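Local coordinates for putative transcriptional regulator TRANSCRIPTION REGULATOR protein (PDB 5NLA) that acts as an AraC-like transcriptional activator that binds c-di-GMP to regulate extracellular polysaccharide production, probably through sequence-specific DNA binding, at residues G293-N296 and Y297-R301; G250-E253 and R254-Y258. All blocks are in the same frame, centred on the assembly; numbering follows the deposited sequence.

Contact 1 (G293-N296 and Y297-R301); sequences GVLN and YIRRR
Gly293 accepts the backbone N-H of Tyr297, and this bond starts the first turn of helix 294-306, which follows helices 270-275 and 281-288 in an AraC-type helix-turn-helix region. The bond spans 3.0 Å from Tyr297 N to Gly293 O. Gly293 is the N-cap residue, and without a side chain it takes part here through its carbonyl alone. Its positive phi of 114° is a conformation suited to a residue with no CB.

The next three acceptors are used in the same i to i+4 pattern. Ile298 N donates to Val294 O, Arg299 N to Leu295 O and Arg300 N to Asn296 O, so all four carbonyls of 293-296 are taken. The bond from Arg299 N to Leu295 O is the straightest of the four, at 169° about the hydrogen. Tyr297 O continues the ladder by accepting Arg301 N.

The hydrogen bonds across this turn all run backbone to backbone; the side chains meet by packing. Val294 CG2 meets Ile298 CD1 at 4.2 Å, one turn along on the buried side, where both residues also pack on Ile273 of helix 270-275. Val294 reaches Leu284 and Phe288 as well, while Tyr297 meets the Phe288 ring edge-to-face. Arg301 lays its CG over one face of the Tyr297 ring, toward the rim and 3.7 Å above the plane, and its NH1 forms a salt bridge with Glu176.

On the exposed side, Arg299 bends at its second torsion (chi2 53°), which folds the chain back along the helix toward the preceding turn. Its CD comes to rest 3.4 Å from Leu295 O, and the guanidinium atom NH1 lies 4.1 Å from Leu295 CB.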
loop_
_atom_site.group_PDB
_atom_site.type_symbol
_atom_site.label_atom_id
_atom_site.label_comp_id
_atom_site.label_asym_id
_atom_site.label_seq_id
_atom_site.Cartn_x
_atom_site.Cartn_y
_atom_site.Cartn_z
ATOM N N GLY A 293 -2.487 19.372 5.362
ATOM C CA GLY A 293 -2.564 19.582 6.818
ATOM C C GLY A 293 -3.702 18.810 7.465
ATOM O O GLY A 293 -4.615 18.351 6.779
ATOM N N VAL A 294 -3.649 18.673 8.788
ATOM C CA VAL A 294 -4.612 17.837 9.519
ATOM C C VAL A 294 -6.013 18.443 9.539
ATOM O O VAL A 294 -7.000 17.710 9.510
ATOM C CB VAL A 294 -4.133 17.512 10.964
ATOM C CG1 VAL A 294 -4.339 18.684 11.918
ATOM C CG2 VAL A 294 -4.836 16.268 11.496
ATOM N N LEU A 295 -6.095 19.772 9.595
ATOM C CA LEU A 295 -7.377 20.463 9.561
ATOM C C LEU A 295 -7.967 20.347 8.166
ATOM O O LEU A 295 -9.129 19.993 8.019
ATOM C CB LEU A 295 -7.243 21.934 9.976
ATOM C CG LEU A 295 -6.898 22.227 11.443
ATOM C CD1 LEU A 295 -6.720 23.724 11.652
ATOM C CD2 LEU A 295 -7.957 21.683 12.393
ATOM N N ASN A 296 -7.159 20.616 7.146
ATOM C CA ASN A 296 -7.603 20.474 5.761
ATOM C C ASN A 296 -8.161 19.071 5.498
ATOM O O ASN A 296 -9.182 18.909 4.832
ATOM C CB ASN A 296 -6.440 20.766 4.814
ATOM C CG ASN A 296 -6.872 20.857 3.363
ATOM O OD1 ASN A 296 -6.462 20.037 2.522
ATOM N ND2 ASN A 296 -7.708 21.856 3.055
ATOM N N TYR A 297 -7.485 18.069 6.046
ATOM C CA TYR A 297 -7.871 16.671 5.898
ATOM C C TYR A 297 -9.191 16.332 6.593
ATOM O O TYR A 297 -10.022 15.624 6.026
ATOM C CB TYR A 297 -6.760 15.779 6.449
ATOM C CG TYR A 297 -7.016 14.299 6.290
ATOM C CD1 TYR A 297 -6.745 13.647 5.081
ATOM C CD2 TYR A 297 -7.515 13.542 7.352
ATOM C CE1 TYR A 297 -6.971 12.282 4.938
ATOM C CE2 TYR A 297 -7.746 12.179 7.218
ATOM C CZ TYR A 297 -7.474 11.555 6.010
ATOM O OH TYR A 297 -7.712 10.210 5.887
ATOM N N ILE A 298 -9.360 16.805 7.827
ATOM C CA ILE A 298 -10.590 16.554 8.590
ATOM C C ILE A 298 -11.799 17.216 7.908
ATOM O O ILE A 298 -12.883 16.626 7.856
ATOM C CB ILE A 298 -10.456 17.006 10.073
ATOM C CG1 ILE A 298 -9.485 16.078 10.817
ATOM C CG2 ILE A 298 -11.811 17.015 10.788
ATOM C CD1 ILE A 298 -8.992 16.614 12.147
ATOM N N ARG A 299 -11.602 18.428 7.390
ATOM C CA ARG A 299 -12.638 19.133 6.632
ATOM C C ARG A 299 -13.026 18.364 5.366
ATOM O O ARG A 299 -14.211 18.176 5.108
ATOM C CB ARG A 299 -12.213 20.580 6.307
ATOM C CG ARG A 299 -12.620 21.617 7.357
ATOM C CD ARG A 299 -12.176 21.288 8.784
ATOM N NE ARG A 299 -12.780 22.197 9.774
ATOM C CZ ARG A 299 -12.204 23.280 10.315
ATOM N NH1 ARG A 299 -10.962 23.658 9.998
ATOM N NH2 ARG A 299 -12.887 24.006 11.205
ATOM N N ARG A 300 -12.038 17.897 4.604
ATOM C CA ARG A 300 -12.308 17.059 3.424
ATOM C C ARG A 300 -13.029 15.763 3.790
ATOM O O ARG A 300 -13.929 15.335 3.074
ATOM C CB ARG A 300 -11.019 16.723 2.663
ATOM C CG ARG A 300 -11.250 15.888 1.404
ATOM C CD ARG A 300 -10.213 16.165 0.322
ATOM N NE ARG A 300 -10.494 15.429 -0.917
ATOM C CZ ARG A 300 -11.274 15.837 -1.926
ATOM N NH1 ARG A 300 -11.908 17.014 -1.908
ATOM N NH2 ARG A 300 -11.421 15.047 -2.988
ATOM N N ARG A 301 -12.619 15.146 4.896
ATOM C CA ARG A 301 -13.263 13.926 5.393
ATOM C C ARG A 301 -14.713 14.190 5.790
ATOM O O ARG A 301 -15.628 13.501 5.321
ATOM C CB ARG A 301 -12.487 13.340 6.581
ATOM C CG ARG A 301 -11.331 12.419 6.189
ATOM C CD ARG A 301 -11.818 11.044 5.753
ATOM N NE ARG A 301 -11.993 10.948 4.298
ATOM C CZ ARG A 301 -13.015 10.353 3.661
ATOM N NH1 ARG A 301 -14.025 9.766 4.317
ATOM N NH2 ARG A 301 -13.019 10.321 2.329
#

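Contact 2 (G250-E253 and R254-Y258); sequences GVME and RAHRY
Arg254 is tied to Gly250 through its backbone, with Arg254 N donating to Gly250 O over 3.1 Å. Its side chain turns back over the start of the helix: CG stands anti to the carbonyl carbon (chi1 -79°) and the chain bends at chi3 (-65°), which brings the guanidinium beside Val251, NH2 next to CG1. The polar end is engaged outside this turn, NE donating to Met249 O and NH1 bonding weakly to Leu277 O.

Ala255 N bonds to Val251 O, and its methyl group lies near that same carbonyl while packing on Phe288. This is the first turn of helix 251-261, with Gly250 as N-cap; the helix packs against helix 281-288, as expected of an AraC-type DNA-binding region.

His256 N then donates to Met252 O, at 2.8 Å. One turn back, the Met252 sulfur sits over one face of the imidazole in a Met-aromatic contact, SD 3.8 Å from the ring centroid and displaced toward the rim. Met252 CG adds a CH-pi contact with that ring, while His256 ND1 is hydrogen-bonded to Asp122 OD2. With His256 replaced by an alanine, the Met252 sulfur would probably lose its aromatic partner and Asp122 OD2 this hydrogen bond.

Arg257 N closes the set on Glu253 O. Its guanidinium heads elsewhere, to a salt bridge between NH1 and Glu186 OE2, and Arg257 NH1 stays 4.9 Å from Glu253 OE1, whose sister oxygen OE2 is hydrogen-bonded to Ser154 OG.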
loop_
_atom_site.group_PDB
_atom_site.type_symbol
_atom_site.label_atom_id
_atom_site.label_comp_id
_atom_site.label_asym_id
_atom_site.label_seq_id
_atom_site.Cartn_x
_atom_site.Cartn_y
_atom_site.Cartn_z
ATOM N N GLY A 250 2.178 1.852 12.900
ATOM C CA GLY A 250 2.855 3.133 12.644
ATOM C C GLY A 250 1.951 4.339 12.905
ATOM O O GLY A 250 0.718 4.223 12.870
ATOM N N VAL A 251 2.566 5.494 13.165
ATOM C CA VAL A 251 1.818 6.697 13.486
ATOM C C VAL A 251 0.688 6.999 12.516
ATOM O O VAL A 251 -0.436 7.197 12.962
ATOM C CB VAL A 251 2.687 7.977 13.703
ATOM C CG1 VAL A 251 3.365 7.937 15.059
ATOM C CG2 VAL A 251 3.685 8.238 12.583
ATOM N N MET A 252 0.960 7.025 11.216
ATOM C CA MET A 252 -0.034 7.515 10.248
ATOM C C MET A 252 -1.263 6.634 10.181
ATOM O O MET A 252 -2.374 7.138 10.057
ATOM C CB MET A 252 0.555 7.661 8.839
ATOM C CG MET A 252 -0.348 8.379 7.836
ATOM S SD MET A 252 -1.008 9.992 8.335
ATOM C CE MET A 252 -0.420 10.891 6.908
ATOM N N GLU A 253 -1.065 5.327 10.268
ATOM C CA GLU A 253 -2.183 4.388 10.314
ATOM C C GLU A 253 -2.998 4.628 11.598
ATOM O O GLU A 253 -4.229 4.625 11.562
ATOM C CB GLU A 253 -1.678 2.934 10.205
ATOM C CG GLU A 253 -2.524 1.991 9.344
ATOM C CD GLU A 253 -3.328 1.003 10.146
ATOM O OE1 GLU A 253 -4.017 1.462 11.088
ATOM O OE2 GLU A 253 -3.274 -0.213 9.835
ATOM N N ARG A 254 -2.310 4.870 12.713
ATOM C CA ARG A 254 -2.989 5.172 13.978
ATOM C C ARG A 254 -3.743 6.498 13.946
ATOM O O ARG A 254 -4.839 6.584 14.492
ATOM C CB ARG A 254 -2.023 5.103 15.168
ATOM C CG ARG A 254 -1.762 3.669 15.606
ATOM C CD ARG A 254 -0.886 3.570 16.835
ATOM N NE ARG A 254 0.453 4.082 16.543
ATOM C CZ ARG A 254 1.109 5.022 17.235
ATOM N NH1 ARG A 254 0.590 5.586 18.333
ATOM N NH2 ARG A 254 2.322 5.392 16.828
ATOM N N ALA A 255 -3.166 7.501 13.283
ATOM C CA ALA A 255 -3.804 8.808 13.088
ATOM C C ALA A 255 -5.023 8.739 12.166
ATOM O O ALA A 255 -6.090 9.262 12.501
ATOM C CB ALA A 255 -2.804 9.801 12.526
ATOM N N HIS A 256 -4.860 8.103 11.004
ATOM C CA HIS A 256 -5.978 7.936 10.069
ATOM C C HIS A 256 -7.155 7.154 10.676
ATOM O O HIS A 256 -8.323 7.446 10.360
ATOM C CB HIS A 256 -5.527 7.279 8.756
ATOM C CG HIS A 256 -4.903 8.229 7.778
ATOM N ND1 HIS A 256 -4.105 7.802 6.743
ATOM C CD2 HIS A 256 -4.956 9.577 7.675
ATOM C CE1 HIS A 256 -3.701 8.838 6.036
ATOM N NE2 HIS A 256 -4.204 9.929 6.580
ATOM N N ARG A 257 -6.842 6.186 11.544
ATOM C CA ARG A 257 -7.857 5.406 12.248
ATOM C C ARG A 257 -8.547 6.239 13.314
ATOM O O ARG A 257 -9.780 6.271 13.381
ATOM C CB ARG A 257 -7.253 4.166 12.909
ATOM C CG ARG A 257 -8.302 3.225 13.497
ATOM C CD ARG A 257 -7.691 1.982 14.108
ATOM N NE ARG A 257 -6.723 2.297 15.155
ATOM C CZ ARG A 257 -5.915 1.409 15.732
ATOM N NH1 ARG A 257 -5.955 0.123 15.381
ATOM N NH2 ARG A 257 -5.053 1.803 16.670
ATOM N N TYR A 258 -7.749 6.891 14.159
ATOM C CA TYR A 258 -8.292 7.757 15.198
ATOM C C TYR A 258 -9.296 8.717 14.575
ATOM O O TYR A 258 -10.442 8.760 14.986
ATOM C CB TYR A 258 -7.188 8.526 15.921
ATOM C CG TYR A 258 -7.729 9.318 17.074
ATOM C CD1 TYR A 258 -7.916 8.726 18.319
ATOM C CD2 TYR A 258 -8.097 10.653 16.913
ATOM C CE1 TYR A 258 -8.443 9.446 19.376
ATOM C CE2 TYR A 258 -8.628 11.382 17.960
ATOM C CZ TYR A 258 -8.802 10.786 19.196
ATOM O OH TYR A 258 -9.340 11.541 20.233
#

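Both contacts are opening turns of helices capped by a glycine, and the two lie with their centres about 14 Å apart. They touch directly where Tyr297 of contact 1 reaches His256 of contact 2: Tyr297 OH packs 3.3 Å from His256 CD2, and the ring planes are inclined by about 25°. Phe288 of helix 281-288 is shared by both, touched by Met252 and Ala255 of 250-258 and by Val294 and Tyr297 of 293-301. Contact 2, about 14 Å between its centre and that of the chain, is the more buried; contact 1, about 21 Å out by the same measure, is only partly covered.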